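Local atomic coordinates of plantacyanin (Spinacia oleracea, PDB entry 1F56), a protein that binds a single copper ion as a blue cupredoxin of the phytocyanin family and probably serves in electron transfer. Residues Q69-C74 with K85-A90; D23-K28 with I63-G68; Q33-A38 with I73-G78. All coordinates share one frame; numbering follows the deposited sequence.

The three contacts sample both sheets of a small cupredoxin beta barrel. Contact 2 ties strand 24-28 to strand 60-64 in the three-stranded mixed sheet, while contacts 1 and 3 lie in the four-stranded antiparallel sheet, where strand 68-73 runs between 36-39 and 85-90. Centre to centre, contacts 1 and 3 are about 12 Å apart, contacts 1 and 2 about 9 Å, and contacts 2 and 3 about 16 Å. Along the chain, contact 2 closes before contact 1 opens, whereas the segments of contacts 2 and 3 alternate. Phe27, Val36, Ile63 and Phe72 meet between the sheets, and contacts 1 and 3 share Ile73 and converge on Cys74, a ligand of the copper at one end of the barrel.

Contact 1: residues Q69-C74 with K85-A90; sequences QNYFIC and KIAINA. With CU1 (copper (I) ion), chain F.
Asn70 and Phe72 pair with Ile88 and Ile86 in an antiparallel hairpin through reciprocal hydrogen bonds, Asn70 N to Ile88 O, Ile88 N to Asn70 O, Phe72 N to Ile86 O and Ile86 N to Phe72 O, each 2.9 Å. The second is nearly straight, 174° at the hydrogen. CA-H...O contacts add to the ladder; the shortest, at its copper end, runs from Lys85 CA to Phe72 O at 3.2 Å.

Apolar contacts follow the two faces of the sheet. On one, Ala87 CB touches CD1 and CE1 of the Tyr71 ring, 3.6 Å from each; the small methyl suits a position beside so broad a ring. Ile73 and Lys85 approach obliquely, CG2 of the isoleucine resting 3.7 Å from CB of the lysine. The lysine chain then bends at chi3 (76°); NZ bonds to Tyr44 O, and the ammonium group makes a cation-pi contact with the Tyr44 ring. On the other face Phe72 CB approaches Ile86 CG1 at 4.1 Å, and the phenylalanine ring goes on to meet Phe27 within the barrel.

Among polar groups, the Asn70 amide is buried: ND2 passes 3.7 Å from Ala90 CB and gives its hydrogen bond to Thr66 O.

The strand pair is thus largely apolar toward the barrel interior, apart from that satisfied amide, and mixed outside. It leads straight into Cys74, whose SG binds copper at 2.2 Å.

Contact 2: residues D23-K28 with I63-G68; sequences DVLVFK and IKLTRG
Leu25 and Ile63 form an antiparallel hydrogen-bonded pair, with Leu25 N 2.8 Å from Ile63 O and Ile63 N 2.9 Å from Leu25 O, and the ladder goes one rung beyond the strand, where Leu65 N meets Asp23 O almost head-on, the C=O...N angle being 172°.

The side chains of Leu25, Ile63 and Leu65 enter the barrel, where branched aliphatic groups fill space without asking for polar partners. Leu25 and Leu65 cross at about a right angle, Leu25 CD1 resting 3.8 Å from Leu65 CD2. The other methyl of Leu65, CD1, reaches back to Asp23 CB at 4.1 Å. Leu65 has CG beside its own backbone N (chi1 -62°), which places CB and CG alongside Asp23 O, the acceptor of its own N-H. An alanine here would remove both methyls, which would probably open a gap beside Leu25 CD1 and deprive Asp23 CB of its neighbour. Leu65 also packs on Phe19 and Ile88. Ile63 sends CD1 obliquely to CE1 of Phe27, 3.9 Å away; that ring also meets Trp7 edge-to-face.

On the outer face Val24 and Lys64 lie side by side, pointing the same way, with Val24 CG2 3.9 Å from Lys64 CG. The extended lysine lends its aliphatic part to the valine and carries its charge outward.

Asp23, just before the strand, is buried; its carboxylate accepts hydrogen bonds from Arg20 N at OD2 and Ala1 N at OD1.

An oily inner face backed by straight backbone bonds, and an outer face where a valine is flanked by the stem of an exposed lysine, mark this pairing as one wall of the barrel.

Contact 3: residues Q33-A38 with I73-G78; sequences QHNVVA and ICSFPG. With CU1 (copper (I) ion), chain F; SO4 (sulfate ion), chain D.
Asn35 reaches across to Ser75 and Phe76. CB lies 4.0 Å from CE1 and CZ of the Phe76 ring, and CG 3.7 Å from that same CE1. With CG set between the backbone N and the carbonyl carbon (chi1 69°), the amide swings across to the other segment. There OD1 takes the N-H of Ser75, its N 2.9 Å away, on a lone pair in its carbonyl plane, and also comes close to CA and SG of Cys74. ND2 ends 2.8 Å from Ser75 OG and beside Phe76 CE1, the amide and ring planes being 41° apart. A short polar side chain suits this place because it can hold the copper-binding loop through its backbone.

The backbone of Asn35 serves the metal too: its N-H points to Cys74 SG in a weak hydrogen bond, N to SG 3.6 Å, while the N atom lies over one face of the Phe76 ring, offset toward the rim. Such an N-H...S bond is familiar in cupredoxins, where it probably tempers the charge on the thiolate. Copper joins the segments directly, bound by His34 ND1 at 2.0 Å and by Cys74 SG, which lies at the edge of the imidazole in its plane; His79 and Met84 complete the site. Gly78 N gives a hydrogen bond to O2 of a sulfate, probably from the crystallisation liquor, which Gly81 N also holds.

Beyond the site, Val37 and Ile73 make a hydrogen-bonded antiparallel pair. Here strand 36-39 lies between 54-56 and 68-73, with Val36 turned inward against Trp7, Ile63 and Phe72, while the loop from 74 onward leads towards strand 85-90.

Contact 1: residues Q69-C74 with K85-A90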
loop_
_atom_site.group_PDB
_atom_site.type_symbol
_atom_site.label_atom_id
_atom_site.label_comp_id
_atom_site.label_asym_id
_atom_site.label_seq_id
_atom_site.Cartn_x
_atom_site.Cartn_y
_atom_site.Cartn_z
ATOM N N GLN A 69 -6.033 -6.759 8.804
ATOM C CA GLN A 69 -5.986 -5.617 7.901
ATOM C C GLN A 69 -4.596 -4.980 7.749
ATOM O O GLN A 69 -3.834 -4.842 8.716
ATOM C CB GLN A 69 -7.008 -4.570 8.352
ATOM C CG GLN A 69 -8.457 -5.072 8.347
ATOM C CD GLN A 69 -8.988 -5.324 6.946
ATOM O OE1 GLN A 69 -9.110 -4.401 6.139
ATOM N NE2 GLN A 69 -9.304 -6.575 6.650
ATOM N N ASN A 70 -4.277 -4.632 6.506
ATOM C CA ASN A 70 -3.014 -3.999 6.130
ATOM C C ASN A 70 -3.408 -2.830 5.241
ATOM O O ASN A 70 -4.002 -3.033 4.180
ATOM C CB ASN A 70 -2.161 -4.970 5.321
ATOM C CG ASN A 70 -1.665 -6.154 6.149
ATOM O OD1 ASN A 70 -0.535 -6.157 6.631
ATOM N ND2 ASN A 70 -2.516 -7.160 6.315
ATOM N N TYR A 71 -3.066 -1.619 5.659
ATOM C CA TYR A 71 -3.425 -0.406 4.922
ATOM C C TYR A 71 -2.206 0.284 4.339
ATOM O O TYR A 71 -1.171 0.386 5.000
ATOM C CB TYR A 71 -4.126 0.590 5.862
ATOM C CG TYR A 71 -5.365 0.062 6.545
ATOM C CD1 TYR A 71 -6.572 -0.050 5.853
ATOM C CD2 TYR A 71 -5.332 -0.337 7.889
ATOM C CE1 TYR A 71 -7.722 -0.551 6.476
ATOM C CE2 TYR A 71 -6.485 -0.840 8.522
ATOM C CZ TYR A 71 -7.666 -0.943 7.810
ATOM O OH TYR A 71 -8.789 -1.457 8.421
ATOM N N PHE A 72 -2.326 0.774 3.107
ATOM C CA PHE A 72 -1.212 1.471 2.470
ATOM C C PHE A 72 -1.736 2.677 1.701
ATOM O O PHE A 72 -2.820 2.600 1.141
ATOM C CB PHE A 72 -0.480 0.555 1.478
ATOM C CG PHE A 72 0.037 -0.712 2.080
ATOM C CD1 PHE A 72 -0.770 -1.847 2.136
ATOM C CD2 PHE A 72 1.337 -0.784 2.580
ATOM C CE1 PHE A 72 -0.286 -3.043 2.678
ATOM C CE2 PHE A 72 1.821 -1.976 3.122
ATOM C CZ PHE A 72 1.007 -3.104 3.167
ATOM N N ILE A 73 -0.980 3.780 1.685
ATOM C CA ILE A 73 -1.371 4.972 0.917
ATOM C C ILE A 73 -0.103 5.579 0.326
ATOM O O ILE A 73 1.015 5.228 0.729
ATOM C CB ILE A 73 -2.047 6.091 1.809
ATOM C CG1 ILE A 73 -1.041 6.652 2.829
ATOM C CG2 ILE A 73 -3.270 5.538 2.543
ATOM C CD1 ILE A 73 -1.588 7.811 3.673
ATOM N N CYS A 74 -0.269 6.452 -0.661
ATOM C CA CYS A 74 0.866 7.183 -1.219
ATOM C C CYS A 74 0.623 8.492 -0.507
ATOM O O CYS A 74 -0.512 8.957 -0.466
ATOM C CB CYS A 74 0.737 7.428 -2.719
ATOM S SG CYS A 74 2.068 8.506 -3.326
ATOM N N LYS A 85 -4.605 4.347 -2.474
ATOM C CA LYS A 85 -4.717 3.783 -1.131
ATOM C C LYS A 85 -5.357 2.402 -1.270
ATOM O O LYS A 85 -6.196 2.201 -2.154
ATOM C CB LYS A 85 -5.612 4.670 -0.249
ATOM C CG LYS A 85 -7.033 4.759 -0.793
ATOM C CD LYS A 85 -8.053 5.107 0.269
ATOM C CE LYS A 85 -8.032 6.561 0.656
ATOM N NZ LYS A 85 -9.140 6.852 1.620
ATOM N N ILE A 86 -4.950 1.452 -0.431
ATOM C CA ILE A 86 -5.560 0.130 -0.462
ATOM C C ILE A 86 -5.591 -0.493 0.914
ATOM O O ILE A 86 -4.739 -0.218 1.765
ATOM C CB ILE A 86 -4.839 -0.872 -1.390
ATOM C CG1 ILE A 86 -3.355 -0.938 -1.049
ATOM C CG2 ILE A 86 -5.085 -0.512 -2.838
ATOM C CD1 ILE A 86 -2.613 -2.028 -1.827
ATOM N N ALA A 87 -6.604 -1.326 1.121
ATOM C CA ALA A 87 -6.797 -2.044 2.361
ATOM C C ALA A 87 -6.849 -3.504 1.927
ATOM O O ALA A 87 -7.688 -3.890 1.109
ATOM C CB ALA A 87 -8.105 -1.630 3.012
ATOM N N ILE A 88 -5.925 -4.303 2.451
ATOM C CA ILE A 88 -5.847 -5.724 2.130
ATOM C C ILE A 88 -6.168 -6.514 3.397
ATOM O O ILE A 88 -5.620 -6.215 4.462
ATOM C CB ILE A 88 -4.416 -6.102 1.679
ATOM C CG1 ILE A 88 -4.017 -5.280 0.456
ATOM C CG2 ILE A 88 -4.316 -7.612 1.405
ATOM C CD1 ILE A 88 -4.886 -5.516 -0.746
ATOM N N ASN A 89 -7.071 -7.488 3.294
ATOM C CA ASN A 89 -7.409 -8.341 4.433
ATOM C C ASN A 89 -6.607 -9.623 4.251
ATOM O O ASN A 89 -6.899 -10.423 3.364
ATOM C CB ASN A 89 -8.899 -8.680 4.460
ATOM C CG ASN A 89 -9.286 -9.536 5.672
ATOM O OD1 ASN A 89 -10.362 -10.123 5.715
ATOM N ND2 ASN A 89 -8.411 -9.595 6.656
ATOM N N ALA A 90 -5.582 -9.812 5.075
ATOM C CA ALA A 90 -4.753 -11.004 4.975
ATOM C C ALA A 90 -5.270 -12.038 5.978
ATOM O O ALA A 90 -5.136 -11.856 7.188
ATOM C CB ALA A 90 -3.301 -10.656 5.269
HETATM CU CU CU1 F . 1.663 8.601 -5.459
#

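Contact 2: residues D23-K28 with I63-G68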
loop_
_atom_site.group_PDB
_atom_site.type_symbol
_atom_site.label_atom_id
_atom_site.label_comp_id
_atom_site.label_asym_id
_atom_site.label_seq_id
_atom_site.Cartn_x
_atom_site.Cartn_y
_atom_site.Cartn_z
ATOM N N ASP A 23 2.002 -13.380 2.934
ATOM C CA ASP A 23 2.227 -13.045 1.531
ATOM C C ASP A 23 3.099 -11.800 1.427
ATOM O O ASP A 23 3.062 -10.917 2.293
ATOM C CB ASP A 23 0.906 -12.748 0.806
ATOM C CG ASP A 23 0.071 -13.991 0.552
ATOM O OD1 ASP A 23 0.578 -15.128 0.699
ATOM O OD2 ASP A 23 -1.103 -13.815 0.190
ATOM N N VAL A 24 3.859 -11.725 0.345
ATOM C CA VAL A 24 4.728 -10.586 0.078
ATOM C C VAL A 24 4.121 -9.775 -1.076
ATOM O O VAL A 24 3.825 -10.321 -2.138
ATOM C CB VAL A 24 6.155 -11.055 -0.342
ATOM C CG1 VAL A 24 7.050 -9.842 -0.637
ATOM C CG2 VAL A 24 6.773 -11.935 0.761
ATOM N N LEU A 25 3.899 -8.486 -0.862
ATOM C CA LEU A 25 3.386 -7.627 -1.936
ATOM C C LEU A 25 4.581 -6.859 -2.485
ATOM O O LEU A 25 5.420 -6.368 -1.720
ATOM C CB LEU A 25 2.368 -6.613 -1.415
ATOM C CG LEU A 25 1.031 -7.156 -0.887
ATOM C CD1 LEU A 25 0.070 -5.998 -0.618
ATOM C CD2 LEU A 25 0.439 -8.116 -1.903
ATOM N N VAL A 26 4.678 -6.757 -3.803
ATOM C CA VAL A 26 5.769 -6.004 -4.376
ATOM C C VAL A 26 5.168 -4.803 -5.090
ATOM O O VAL A 26 4.546 -4.944 -6.150
ATOM C CB VAL A 26 6.603 -6.840 -5.378
ATOM C CG1 VAL A 26 7.813 -6.000 -5.846
ATOM C CG2 VAL A 26 7.102 -8.155 -4.718
ATOM N N PHE A 27 5.332 -3.623 -4.492
ATOM C CA PHE A 27 4.810 -2.393 -5.073
ATOM C C PHE A 27 5.769 -1.913 -6.163
ATOM O O PHE A 27 6.946 -1.595 -5.900
ATOM C CB PHE A 27 4.637 -1.313 -3.992
ATOM C CG PHE A 27 3.568 -1.633 -2.984
ATOM C CD1 PHE A 27 3.825 -2.512 -1.931
ATOM C CD2 PHE A 27 2.298 -1.079 -3.102
ATOM C CE1 PHE A 27 2.831 -2.836 -1.008
ATOM C CE2 PHE A 27 1.287 -1.394 -2.181
ATOM C CZ PHE A 27 1.561 -2.278 -1.131
ATOM N N LYS A 28 5.254 -1.860 -7.388
ATOM C CA LYS A 28 6.058 -1.465 -8.535
ATOM C C LYS A 28 5.603 -0.146 -9.119
ATOM O O LYS A 28 4.405 0.053 -9.374
ATOM C CB LYS A 28 6.015 -2.560 -9.605
ATOM C CG LYS A 28 6.569 -3.892 -9.113
ATOM C CD LYS A 28 6.974 -4.795 -10.259
ATOM C CE LYS A 28 7.877 -5.908 -9.763
ATOM N NZ LYS A 28 8.358 -6.781 -10.866
ATOM N N ILE A 63 6.931 -5.866 0.763
ATOM C CA ILE A 63 6.334 -5.749 2.076
ATOM C C ILE A 63 5.514 -7.000 2.408
ATOM O O ILE A 63 4.653 -7.418 1.634
ATOM C CB ILE A 63 5.426 -4.513 2.125
ATOM C CG1 ILE A 63 6.239 -3.270 1.742
ATOM C CG2 ILE A 63 4.816 -4.366 3.516
ATOM C CD1 ILE A 63 5.440 -1.982 1.777
ATOM N N LYS A 64 5.798 -7.597 3.561
ATOM C CA LYS A 64 5.073 -8.778 4.006
ATOM C C LYS A 64 3.791 -8.379 4.738
ATOM O O LYS A 64 3.780 -7.430 5.512
ATOM C CB LYS A 64 5.982 -9.626 4.895
ATOM C CG LYS A 64 7.269 -10.035 4.164
ATOM C CD LYS A 64 8.147 -10.953 4.989
ATOM C CE LYS A 64 9.392 -11.347 4.207
ATOM N NZ LYS A 64 10.345 -12.156 5.023
ATOM N N LEU A 65 2.704 -9.091 4.463
ATOM C CA LEU A 65 1.411 -8.817 5.088
ATOM C C LEU A 65 1.285 -9.479 6.456
ATOM O O LEU A 65 1.764 -10.587 6.644
ATOM C CB LEU A 65 0.294 -9.341 4.198
ATOM C CG LEU A 65 0.184 -8.719 2.805
ATOM C CD1 LEU A 65 -1.025 -9.313 2.067
ATOM C CD2 LEU A 65 0.042 -7.207 2.953
ATOM N N THR A 66 0.665 -8.801 7.415
ATOM C CA THR A 66 0.463 -9.404 8.732
ATOM C C THR A 66 -0.996 -9.859 8.762
ATOM O O THR A 66 -1.828 -9.347 8.004
ATOM C CB THR A 66 0.716 -8.394 9.886
ATOM O OG1 THR A 66 -0.013 -7.180 9.638
ATOM C CG2 THR A 66 2.198 -8.092 10.012
ATOM N N ARG A 67 -1.316 -10.814 9.625
ATOM C CA ARG A 67 -2.682 -11.299 9.703
ATOM C C ARG A 67 -3.665 -10.164 10.004
ATOM O O ARG A 67 -3.445 -9.348 10.911
ATOM C CB ARG A 67 -2.790 -12.389 10.770
ATOM C CG ARG A 67 -4.151 -13.090 10.808
ATOM C CD ARG A 67 -4.065 -14.400 11.589
ATOM N NE ARG A 67 -5.331 -15.132 11.599
ATOM C CZ ARG A 67 -6.391 -14.785 12.326
ATOM N NH1 ARG A 67 -6.346 -13.714 13.109
ATOM N NH2 ARG A 67 -7.500 -15.514 12.276
ATOM N N GLY A 68 -4.759 -10.125 9.254
ATOM C CA GLY A 68 -5.746 -9.082 9.452
ATOM C C GLY A 68 -5.615 -7.963 8.423
ATOM O O GLY A 68 -5.138 -8.184 7.302
#

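Contact 3: residues Q33-A38 with I73-G78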
loop_
_atom_site.group_PDB
_atom_site.type_symbol
_atom_site.label_atom_id
_atom_site.label_comp_id
_atom_site.label_asym_id
_atom_site.label_seq_id
_atom_site.Cartn_x
_atom_site.Cartn_y
_atom_site.Cartn_z
ATOM N N GLN A 33 8.352 9.052 -8.102
ATOM C CA GLN A 33 7.024 9.523 -8.490
ATOM C C GLN A 33 5.929 9.218 -7.485
ATOM O O GLN A 33 4.852 9.830 -7.525
ATOM C CB GLN A 33 6.644 8.940 -9.852
ATOM C CG GLN A 33 7.522 9.463 -10.985
ATOM C CD GLN A 33 6.941 9.189 -12.361
ATOM O OE1 GLN A 33 7.446 9.689 -13.367
ATOM N NE2 GLN A 33 5.876 8.388 -12.410
ATOM N N HIS A 34 6.206 8.266 -6.597
ATOM C CA HIS A 34 5.261 7.860 -5.553
ATOM C C HIS A 34 6.053 7.285 -4.377
ATOM O O HIS A 34 7.280 7.163 -4.423
ATOM C CB HIS A 34 4.328 6.726 -6.049
ATOM C CG HIS A 34 3.521 7.067 -7.259
ATOM N ND1 HIS A 34 2.402 7.867 -7.208
ATOM C CD2 HIS A 34 3.685 6.734 -8.562
ATOM C CE1 HIS A 34 1.914 8.022 -8.426
ATOM N NE2 HIS A 34 2.676 7.346 -9.267
ATOM N N ASN A 35 5.324 6.930 -3.330
ATOM C CA ASN A 35 5.899 6.262 -2.181
ATOM C C ASN A 35 4.805 5.344 -1.639
ATOM O O ASN A 35 3.645 5.405 -2.093
ATOM C CB ASN A 35 6.390 7.268 -1.125
ATOM C CG ASN A 35 5.274 8.006 -0.436
ATOM O OD1 ASN A 35 4.096 7.800 -0.714
ATOM N ND2 ASN A 35 5.648 8.884 0.487
ATOM N N VAL A 36 5.183 4.451 -0.724
ATOM C CA VAL A 36 4.242 3.535 -0.102
ATOM C C VAL A 36 4.391 3.703 1.408
ATOM O O VAL A 36 5.456 3.469 1.956
ATOM C CB VAL A 36 4.544 2.072 -0.453
ATOM C CG1 VAL A 36 3.474 1.170 0.164
ATOM C CG2 VAL A 36 4.617 1.906 -1.974
ATOM N N VAL A 37 3.325 4.129 2.068
ATOM C CA VAL A 37 3.364 4.323 3.506
ATOM C C VAL A 37 2.381 3.333 4.136
ATOM O O VAL A 37 1.216 3.293 3.730
ATOM C CB VAL A 37 2.950 5.774 3.878
ATOM C CG1 VAL A 37 3.166 6.016 5.378
ATOM C CG2 VAL A 37 3.770 6.783 3.050
ATOM N N ALA A 38 2.859 2.533 5.095
ATOM C CA ALA A 38 2.022 1.564 5.803
ATOM C C ALA A 38 1.398 2.335 6.951
ATOM O O ALA A 38 2.099 2.807 7.845
ATOM C CB ALA A 38 2.882 0.389 6.343
ATOM N N ILE A 73 -0.980 3.780 1.685
ATOM C CA ILE A 73 -1.371 4.972 0.917
ATOM C C ILE A 73 -0.103 5.579 0.326
ATOM O O ILE A 73 1.015 5.228 0.729
ATOM C CB ILE A 73 -2.047 6.091 1.809
ATOM C CG1 ILE A 73 -1.041 6.652 2.829
ATOM C CG2 ILE A 73 -3.270 5.538 2.543
ATOM C CD1 ILE A 73 -1.588 7.811 3.673
ATOM N N CYS A 74 -0.269 6.452 -0.661
ATOM C CA CYS A 74 0.866 7.183 -1.219
ATOM C C CYS A 74 0.623 8.492 -0.507
ATOM O O CYS A 74 -0.512 8.957 -0.466
ATOM C CB CYS A 74 0.737 7.428 -2.719
ATOM S SG CYS A 74 2.068 8.506 -3.326
ATOM N N SER A 75 1.654 9.098 0.050
ATOM C CA SER A 75 1.424 10.341 0.791
ATOM C C SER A 75 1.684 11.658 0.033
ATOM O O SER A 75 1.455 12.738 0.576
ATOM C CB SER A 75 2.268 10.324 2.061
ATOM O OG SER A 75 3.633 10.333 1.695
ATOM N N PHE A 76 2.164 11.588 -1.197
ATOM C CA PHE A 76 2.419 12.825 -1.934
ATOM C C PHE A 76 1.093 13.575 -2.112
ATOM O O PHE A 76 0.036 12.962 -2.217
ATOM C CB PHE A 76 3.064 12.525 -3.292
ATOM C CG PHE A 76 4.419 11.848 -3.204
ATOM C CD1 PHE A 76 5.088 11.729 -1.988
ATOM C CD2 PHE A 76 5.053 11.395 -4.358
ATOM C CE1 PHE A 76 6.389 11.173 -1.927
ATOM C CE2 PHE A 76 6.342 10.841 -4.313
ATOM C CZ PHE A 76 7.010 10.733 -3.088
ATOM N N PRO A 77 1.136 14.923 -2.127
ATOM C CA PRO A 77 -0.042 15.785 -2.279
ATOM C C PRO A 77 -0.945 15.403 -3.434
ATOM O O PRO A 77 -0.495 15.339 -4.564
ATOM C CB PRO A 77 0.561 17.171 -2.478
ATOM C CG PRO A 77 1.845 17.090 -1.741
ATOM C CD PRO A 77 2.370 15.732 -2.088
ATOM N N GLY A 78 -2.222 15.170 -3.134
ATOM C CA GLY A 78 -3.189 14.802 -4.152
ATOM C C GLY A 78 -3.247 13.322 -4.536
ATOM O O GLY A 78 -4.218 12.872 -5.146
HETATM CU CU CU1 F . 1.663 8.601 -5.459
HETATM S S SO4 D . -4.892 14.411 -0.819
HETATM O O1 SO4 D . -4.861 13.930 0.584
HETATM O O2 SO4 D . -4.018 15.585 -0.998
HETATM O O3 SO4 D . -4.410 13.335 -1.703
HETATM O O4 SO4 D . -6.272 14.790 -1.156
#